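Local coordinates for uncharacterized protein (Desulfotomaculum acetoxidans, PDB 3U4Y), which is of unknown function but folds as a seven-bladed beta-propeller of the lactonase family, at residues Phe189-Ile202 against Leu214-Val228. Numbering follows the deposited sequence.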
ATOM      1  N   PHE A 189     -13.525  -8.987  -2.675  1.00 20.47           N
ATOM      2  CA  PHE A 189     -13.965  -7.672  -2.264  1.00 23.29           C
ATOM      3  C   PHE A 189     -12.790  -6.720  -2.264  1.00 22.36           C
ATOM      4  O   PHE A 189     -11.646  -7.132  -2.097  1.00 18.92           O
ATOM      5  CB  PHE A 189     -14.567  -7.722  -0.867  1.00 25.37           C
ATOM      6  CG  PHE A 189     -15.666  -8.700  -0.735  1.00 40.54           C
ATOM      7  CD1 PHE A 189     -16.941  -8.378  -1.148  1.00 43.87           C
ATOM      8  CD2 PHE A 189     -15.431  -9.953  -0.209  1.00 53.20           C
ATOM      9  CE1 PHE A 189     -17.970  -9.287  -1.031  1.00 43.59           C
ATOM     10  CE2 PHE A 189     -16.461 -10.873  -0.087  1.00 55.28           C
ATOM     11  CZ  PHE A 189     -17.729 -10.539  -0.500  1.00 48.33           C
ATOM     12  N   ALA A 190     -13.087  -5.441  -2.451  1.00 21.00           N
ATOM     13  CA  ALA A 190     -12.092  -4.398  -2.275  1.00 22.53           C
ATOM     14  C   ALA A 190     -12.638  -3.407  -1.279  1.00 19.77           C
ATOM     15  O   ALA A 190     -13.843  -3.232  -1.191  1.00 32.59           O
ATOM     16  CB  ALA A 190     -11.805  -3.725  -3.592  1.00 24.64           C
ATOM     17  N   PHE A 191     -11.762  -2.766  -0.522  1.00 12.11           N
ATOM     18  CA  PHE A 191     -12.186  -1.701   0.384  1.00 26.28           C
ATOM     19  C   PHE A 191     -11.597  -0.332   0.038  1.00 32.40           C
ATOM     20  O   PHE A 191     -10.378  -0.180  -0.012  1.00 37.89           O
ATOM     21  CB  PHE A 191     -11.770  -2.033   1.799  1.00 23.41           C
ATOM     22  CG  PHE A 191     -12.236  -3.370   2.282  1.00 22.51           C
ATOM     23  CD1 PHE A 191     -13.578  -3.595   2.565  1.00 31.85           C
ATOM     24  CD2 PHE A 191     -11.327  -4.378   2.535  1.00 32.49           C
ATOM     25  CE1 PHE A 191     -14.020  -4.814   3.053  1.00 32.61           C
ATOM     26  CE2 PHE A 191     -11.749  -5.610   3.027  1.00 42.41           C
ATOM     27  CZ  PHE A 191     -13.104  -5.828   3.284  1.00 41.83           C
ATOM     28  N   VAL A 192     -12.458   0.665  -0.179  1.00 27.29           N
ATOM     29  CA  VAL A 192     -11.994   2.032  -0.431  1.00 20.70           C
ATOM     30  C   VAL A 192     -12.105   2.930   0.790  1.00 19.91           C
ATOM     31  O   VAL A 192     -13.186   3.107   1.338  1.00 26.31           O
ATOM     32  CB  VAL A 192     -12.749   2.711  -1.548  1.00  9.97           C
ATOM     33  CG1 VAL A 192     -12.031   3.980  -1.935  1.00  9.85           C
ATOM     34  CG2 VAL A 192     -12.849   1.810  -2.724  1.00 15.94           C
ATOM     35  N   ALA A 193     -10.980   3.486   1.223  1.00 16.17           N
ATOM     36  CA  ALA A 193     -10.975   4.466   2.293  1.00 28.17           C
ATOM     37  C   ALA A 193     -11.413   5.811   1.730  1.00 33.89           C
ATOM     38  O   ALA A 193     -10.793   6.349   0.807  1.00 30.91           O
ATOM     39  CB  ALA A 193      -9.601   4.580   2.887  1.00 34.47           C
ATOM     40  N   ASN A 194     -12.501   6.334   2.283  1.00 27.43           N
ATOM     41  CA  ASN A 194     -13.035   7.613   1.878  1.00 16.79           C
ATOM     42  C   ASN A 194     -12.624   8.612   2.926  1.00 26.22           C
ATOM     43  O   ASN A 194     -13.051   8.546   4.077  1.00 23.56           O
ATOM     44  CB  ASN A 194     -14.537   7.521   1.781  1.00 13.48           C
ATOM     45  CG  ASN A 194     -14.994   6.532   0.721  1.00 16.09           C
ATOM     46  OD1 ASN A 194     -14.640   6.642  -0.455  1.00 18.65           O
ATOM     47  ND2 ASN A 194     -15.809   5.576   1.130  1.00 17.75           N
ATOM     48  N   LEU A 195     -11.752   9.523   2.521  1.00 30.87           N
ATOM     49  CA  LEU A 195     -10.995  10.316   3.473  1.00 29.37           C
ATOM     50  C   LEU A 195     -11.818  11.417   4.152  1.00 25.94           C
ATOM     51  O   LEU A 195     -11.694  11.635   5.357  1.00 27.08           O
ATOM     52  CB  LEU A 195      -9.728  10.858   2.807  1.00 27.56           C
ATOM     53  CG  LEU A 195      -8.634  11.519   3.656  1.00 35.20           C
ATOM     54  CD1 LEU A 195      -8.423  10.827   4.987  1.00 42.75           C
ATOM     55  CD2 LEU A 195      -7.351  11.530   2.879  1.00 32.48           C
ATOM     56  N   ILE A 196     -12.664  12.112   3.408  1.00 17.94           N
ATOM     57  CA  ILE A 196     -13.535  13.050   4.094  1.00 30.29           C
ATOM     58  C   ILE A 196     -14.878  12.417   4.442  1.00 33.24           C
ATOM     59  O   ILE A 196     -15.460  12.746   5.465  1.00 35.20           O
ATOM     60  CB  ILE A 196     -13.713  14.399   3.363  1.00 34.02           C
ATOM     61  CG1 ILE A 196     -14.199  14.184   1.945  1.00 44.83           C
ATOM     62  CG2 ILE A 196     -12.418  15.184   3.352  1.00 10.19           C
ATOM     63  CD1 ILE A 196     -14.603  15.475   1.272  1.00 49.17           C
ATOM     64  N   GLY A 197     -15.346  11.490   3.606  1.00 32.80           N
ATOM     65  CA  GLY A 197     -16.552  10.729   3.886  1.00 17.19           C
ATOM     66  C   GLY A 197     -16.435  10.005   5.215  1.00 28.27           C
ATOM     67  O   GLY A 197     -17.442   9.692   5.848  1.00 32.06           O
ATOM     68  N   ASN A 198     -15.203   9.745   5.651  1.00 30.94           N
ATOM     69  CA  ASN A 198     -14.965   9.027   6.905  1.00 20.51           C
ATOM     70  C   ASN A 198     -15.696   7.702   6.923  1.00 29.48           C
ATOM     71  O   ASN A 198     -16.489   7.428   7.811  1.00 36.21           O
ATOM     72  CB  ASN A 198     -15.434   9.854   8.074  1.00 17.67           C
ATOM     73  CG  ASN A 198     -14.438  10.861   8.492  1.00 31.30           C
ATOM     74  OD1 ASN A 198     -13.278  10.812   8.089  1.00 55.70           O
ATOM     75  ND2 ASN A 198     -14.863  11.780   9.334  1.00 22.69           N
ATOM     76  N   SER A 199     -15.406   6.886   5.925  1.00 36.79           N
ATOM     77  CA  SER A 199     -16.124   5.656   5.683  1.00 21.29           C
ATOM     78  C   SER A 199     -15.259   4.736   4.829  1.00 26.47           C
ATOM     79  O   SER A 199     -14.464   5.182   3.999  1.00 26.95           O
ATOM     80  CB  SER A 199     -17.400   5.957   4.915  1.00 14.65           C
ATOM     81  OG  SER A 199     -17.118   6.188   3.539  1.00 11.19           O
ATOM     82  N   ILE A 200     -15.419   3.442   5.033  1.00 25.81           N
ATOM     83  CA  ILE A 200     -14.850   2.484   4.122  1.00 18.92           C
ATOM     84  C   ILE A 200     -15.945   2.079   3.144  1.00 16.94           C
ATOM     85  O   ILE A 200     -17.078   1.830   3.535  1.00 22.54           O
ATOM     86  CB  ILE A 200     -14.294   1.242   4.870  1.00 34.95           C
ATOM     87  CG1 ILE A 200     -12.925   1.544   5.468  1.00 29.90           C
ATOM     88  CG2 ILE A 200     -14.101   0.081   3.915  1.00 37.10           C
ATOM     89  CD1 ILE A 200     -12.935   2.553   6.542  1.00 22.01           C
ATOM     90  N   GLY A 201     -15.608   2.036   1.865  1.00 19.64           N
ATOM     91  CA  GLY A 201     -16.502   1.470   0.878  1.00 29.18           C
ATOM     92  C   GLY A 201     -16.137   0.014   0.686  1.00 36.00           C
ATOM     93  O   GLY A 201     -14.996  -0.380   0.911  1.00 39.37           O
ATOM     94  N   ILE A 202     -17.109  -0.781   0.265  1.00 30.78           N
ATOM     95  CA  ILE A 202     -16.909  -2.201   0.053  1.00 24.09           C
ATOM     96  C   ILE A 202     -17.428  -2.585  -1.319  1.00 24.72           C
ATOM     97  O   ILE A 202     -18.600  -2.378  -1.618  1.00 25.99           O
ATOM     98  CB  ILE A 202     -17.692  -2.992   1.070  1.00 11.02           C
ATOM     99  CG1 ILE A 202     -17.265  -2.593   2.477  1.00 20.22           C
ATOM    100  CG2 ILE A 202     -17.508  -4.454   0.837  1.00 23.34           C
ATOM    101  CD1 ILE A 202     -18.053  -3.290   3.555  1.00 26.34           C
ATOM    102  N   LEU A 214     -21.435  -2.268  -2.424  1.00 21.60           N
ATOM    103  CA  LEU A 214     -22.512  -2.850  -1.623  1.00 40.14           C
ATOM    104  C   LEU A 214     -22.961  -1.880  -0.574  1.00 43.02           C
ATOM    105  O   LEU A 214     -24.155  -1.607  -0.418  1.00 47.97           O
ATOM    106  CB  LEU A 214     -22.080  -4.135  -0.925  1.00 44.73           C
ATOM    107  CG  LEU A 214     -21.608  -5.262  -1.820  1.00 45.76           C
ATOM    108  CD1 LEU A 214     -21.128  -6.385  -0.922  1.00 48.83           C
ATOM    109  CD2 LEU A 214     -22.712  -5.708  -2.785  1.00 34.60           C
ATOM    110  N   ASN A 215     -21.997  -1.388   0.183  1.00 30.33           N
ATOM    111  CA  ASN A 215     -22.302  -0.401   1.192  1.00 38.50           C
ATOM    112  C   ASN A 215     -21.037   0.253   1.684  1.00 25.93           C
ATOM    113  O   ASN A 215     -20.042   0.303   0.977  1.00 20.39           O
ATOM    114  CB  ASN A 215     -23.169  -0.965   2.337  1.00 48.90           C
ATOM    115  CG  ASN A 215     -22.846  -2.427   2.664  1.00 65.56           C
ATOM    116  OD1 ASN A 215     -21.796  -2.732   3.236  1.00 66.69           O
ATOM    117  ND2 ASN A 215     -23.759  -3.332   2.307  1.00 64.74           N
ATOM    118  N   ALA A 216     -21.103   0.779   2.890  1.00 24.60           N
ATOM    119  CA  ALA A 216     -20.083   1.663   3.381  1.00 25.37           C
ATOM    120  C   ALA A 216     -20.342   1.818   4.850  1.00 35.56           C
ATOM    121  O   ALA A 216     -21.455   2.131   5.271  1.00 53.49           O
ATOM    122  CB  ALA A 216     -20.186   2.995   2.699  1.00 13.64           C
ATOM    123  N   VAL A 217     -19.318   1.571   5.642  1.00 29.96           N
ATOM    124  CA  VAL A 217     -19.429   1.778   7.062  1.00 31.33           C
ATOM    125  C   VAL A 217     -18.469   2.910   7.440  1.00 23.20           C
ATOM    126  O   VAL A 217     -17.452   3.100   6.800  1.00 18.46           O
ATOM    127  CB  VAL A 217     -19.104   0.496   7.818  1.00 31.63           C
ATOM    128  CG1 VAL A 217     -17.685   0.092   7.526  1.00 42.97           C
ATOM    129  CG2 VAL A 217     -19.298   0.696   9.320  1.00 43.71           C
ATOM    130  N   GLY A 218     -18.818   3.666   8.471  1.00 16.37           N
ATOM    131  CA  GLY A 218     -18.082   4.852   8.843  1.00 14.42           C
ATOM    132  C   GLY A 218     -16.958   4.583   9.818  1.00 27.37           C
ATOM    133  O   GLY A 218     -16.902   3.531  10.439  1.00 31.38           O
ATOM    134  N   THR A 219     -16.056   5.552   9.941  1.00 32.42           N
ATOM    135  CA  THR A 219     -14.870   5.414  10.769  1.00 27.72           C
ATOM    136  C   THR A 219     -14.580   6.713  11.501  1.00 36.46           C
ATOM    137  O   THR A 219     -15.232   7.738  11.264  1.00 40.61           O
ATOM    138  CB  THR A 219     -13.651   5.152   9.913  1.00 18.60           C
ATOM    139  OG1 THR A 219     -13.243   6.384   9.319  1.00 32.84           O
ATOM    140  CG2 THR A 219     -13.985   4.188   8.820  1.00 13.30           C
ATOM    141  N   ASN A 220     -13.585   6.673  12.379  1.00 31.52           N
ATOM    142  CA  ASN A 220     -13.120   7.883  13.025  1.00 36.06           C
ATOM    143  C   ASN A 220     -12.528   8.837  12.005  1.00 40.45           C
ATOM    144  O   ASN A 220     -12.357   8.503  10.831  1.00 46.84           O
ATOM    145  CB  ASN A 220     -12.069   7.558  14.073  1.00 42.99           C
ATOM    146  CG  ASN A 220     -12.640   6.852  15.268  1.00 36.77           C
ATOM    147  OD1 ASN A 220     -12.393   5.667  15.468  1.00 38.89           O
ATOM    148  ND2 ASN A 220     -13.401   7.574  16.078  1.00 36.14           N
ATOM    149  N   ASN A 221     -12.171  10.022  12.462  1.00 40.43           N
ATOM    150  CA  ASN A 221     -11.701  11.027  11.533  1.00 45.68           C
ATOM    151  C   ASN A 221     -10.508  10.613  10.677  1.00 41.33           C
ATOM    152  O   ASN A 221      -9.423  10.315  11.192  1.00 39.89           O
ATOM    153  CB  ASN A 221     -11.385  12.325  12.264  1.00 54.89           C
ATOM    154  CG  ASN A 221     -11.305  13.501  11.328  1.00 53.31           C
ATOM    155  OD1 ASN A 221     -11.903  13.496  10.242  1.00 49.32           O
ATOM    156  ND2 ASN A 221     -10.560  14.520  11.738  1.00 53.54           N
ATOM    157  N   LEU A 222     -10.746  10.584   9.368  1.00 32.97           N
ATOM    158  CA  LEU A 222      -9.684  10.656   8.381  1.00 12.67           C
ATOM    159  C   LEU A 222      -8.948   9.336   8.178  1.00 32.19           C
ATOM    160  O   LEU A 222      -7.801   9.193   8.587  1.00 29.22           O
ATOM    161  CB  LEU A 222      -8.719  11.769   8.776  1.00 13.21           C
ATOM    162  CG  LEU A 222      -8.530  12.905   7.762  1.00 37.31           C
ATOM    163  CD1 LEU A 222      -9.862  13.402   7.226  1.00 39.52           C
ATOM    164  CD2 LEU A 222      -7.762  14.035   8.384  1.00 14.35           C
ATOM    165  N   PRO A 223      -9.618   8.367   7.533  1.00 34.58           N
ATOM    166  CA  PRO A 223      -9.072   7.022   7.318  1.00 22.53           C
ATOM    167  C   PRO A 223      -8.010   6.952   6.216  1.00 30.33           C
ATOM    168  O   PRO A 223      -8.254   7.350   5.077  1.00 30.11           O
ATOM    169  CB  PRO A 223     -10.307   6.216   6.918  1.00 16.13           C
ATOM    170  CG  PRO A 223     -11.242   7.229   6.310  1.00 21.29           C
ATOM    171  CD  PRO A 223     -11.031   8.467   7.107  1.00 35.97           C
ATOM    172  N   GLY A 224      -6.840   6.415   6.551  1.00 38.21           N
ATOM    173  CA  GLY A 224      -5.746   6.363   5.604  1.00 41.93           C
ATOM    174  C   GLY A 224      -5.537   5.034   4.902  1.00 46.01           C
ATOM    175  O   GLY A 224      -5.696   4.925   3.686  1.00 52.96           O
ATOM    176  N   THR A 225      -5.166   4.017   5.666  1.00 41.44           N
ATOM    177  CA  THR A 225      -4.732   2.767   5.062  1.00 41.62           C
ATOM    178  C   THR A 225      -5.443   1.566   5.673  1.00 32.89           C
ATOM    179  O   THR A 225      -5.715   1.530   6.874  1.00 22.05           O
ATOM    180  CB  THR A 225      -3.163   2.621   5.081  1.00 47.27           C
ATOM    181  OG1 THR A 225      -2.754   1.610   6.013  1.00 38.75           O
ATOM    182  CG2 THR A 225      -2.481   3.977   5.411  1.00 25.29           C
ATOM    183  N   ILE A 226      -5.743   0.593   4.816  1.00 31.60           N
ATOM    184  CA  ILE A 226      -6.514  -0.586   5.186  1.00 24.94           C
ATOM    185  C   ILE A 226      -5.627  -1.810   5.188  1.00 35.06           C
ATOM    186  O   ILE A 226      -5.109  -2.198   4.138  1.00 48.13           O
ATOM    187  CB  ILE A 226      -7.625  -0.888   4.139  1.00 32.77           C
ATOM    188  CG1 ILE A 226      -8.365   0.379   3.707  1.00 26.04           C
ATOM    189  CG2 ILE A 226      -8.589  -1.913   4.672  1.00 35.81           C
ATOM    190  CD1 ILE A 226      -8.558   1.362   4.810  1.00 27.22           C
ATOM    191  N   VAL A 227      -5.445  -2.429   6.350  1.00 32.85           N
ATOM    192  CA  VAL A 227      -4.765  -3.720   6.406  1.00 33.57           C
ATOM    193  C   VAL A 227      -5.801  -4.796   6.643  1.00 36.53           C
ATOM    194  O   VAL A 227      -6.647  -4.656   7.526  1.00 37.18           O
ATOM    195  CB  VAL A 227      -3.807  -3.833   7.596  1.00 31.76           C
ATOM    196  CG1 VAL A 227      -3.051  -5.163   7.527  1.00 41.28           C
ATOM    197  CG2 VAL A 227      -2.868  -2.663   7.659  1.00 16.52           C
ATOM    198  N   VAL A 228      -5.732  -5.882   5.886  1.00 33.37           N
ATOM    199  CA  VAL A 228      -6.625  -7.001   6.174  1.00 38.27           C
ATOM    200  C   VAL A 228      -5.925  -8.356   6.370  1.00 35.87           C
ATOM    201  O   VAL A 228      -5.179  -8.820   5.512  1.00 51.43           O
ATOM    202  CB  VAL A 228      -7.841  -7.084   5.184  1.00 35.19           C
ATOM    203  CG1 VAL A 228      -7.717  -6.065   4.029  1.00 22.95           C
ATOM    204  CG2 VAL A 228      -8.072  -8.520   4.691  1.00 28.92           C
TER
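The Phe191 ring meets Val228 at its edge, CE2 lying 4.2 Å from CG1 of Val228 near the ring plane, while CG2 of Ile226 comes in obliquely; Gly201 O and CG1 of Ile202 also sit at the edge. Phe248 packs edge-to-face with this ring. Two neighbouring blades of a seven-bladed beta-propeller touch here: strand 189-194 faces strand 226-228, the first strand of the next blade, at an axis distance of 9.0 Å, and CB of Ala193 packs on CD1 of Ile226. Within the blade of strand 189-194, strands 199-202 and 214-218 run antiparallel, with Ile200 and Val217 as a hydrogen-bonded pair. From the outer strand the chain crosses to the next blade past Asn198, which follows the turn out of strand 189-194 and forms a G1 beta bulge with Ser199 opposite Asn194. The backbone O of Asn198 accepts from Thr219 N. With CG anti to the carbonyl carbon (chi1 -82°), the Asn198 amide reaches the connecting loop, its plane nearly perpendicular to that of Asn221. Asn198 OD1 accepts from Leu222 N at 2.8 Å, the donor standing 38° out of the carbonyl plane, and lies 3.4 Å from CD of Pro223.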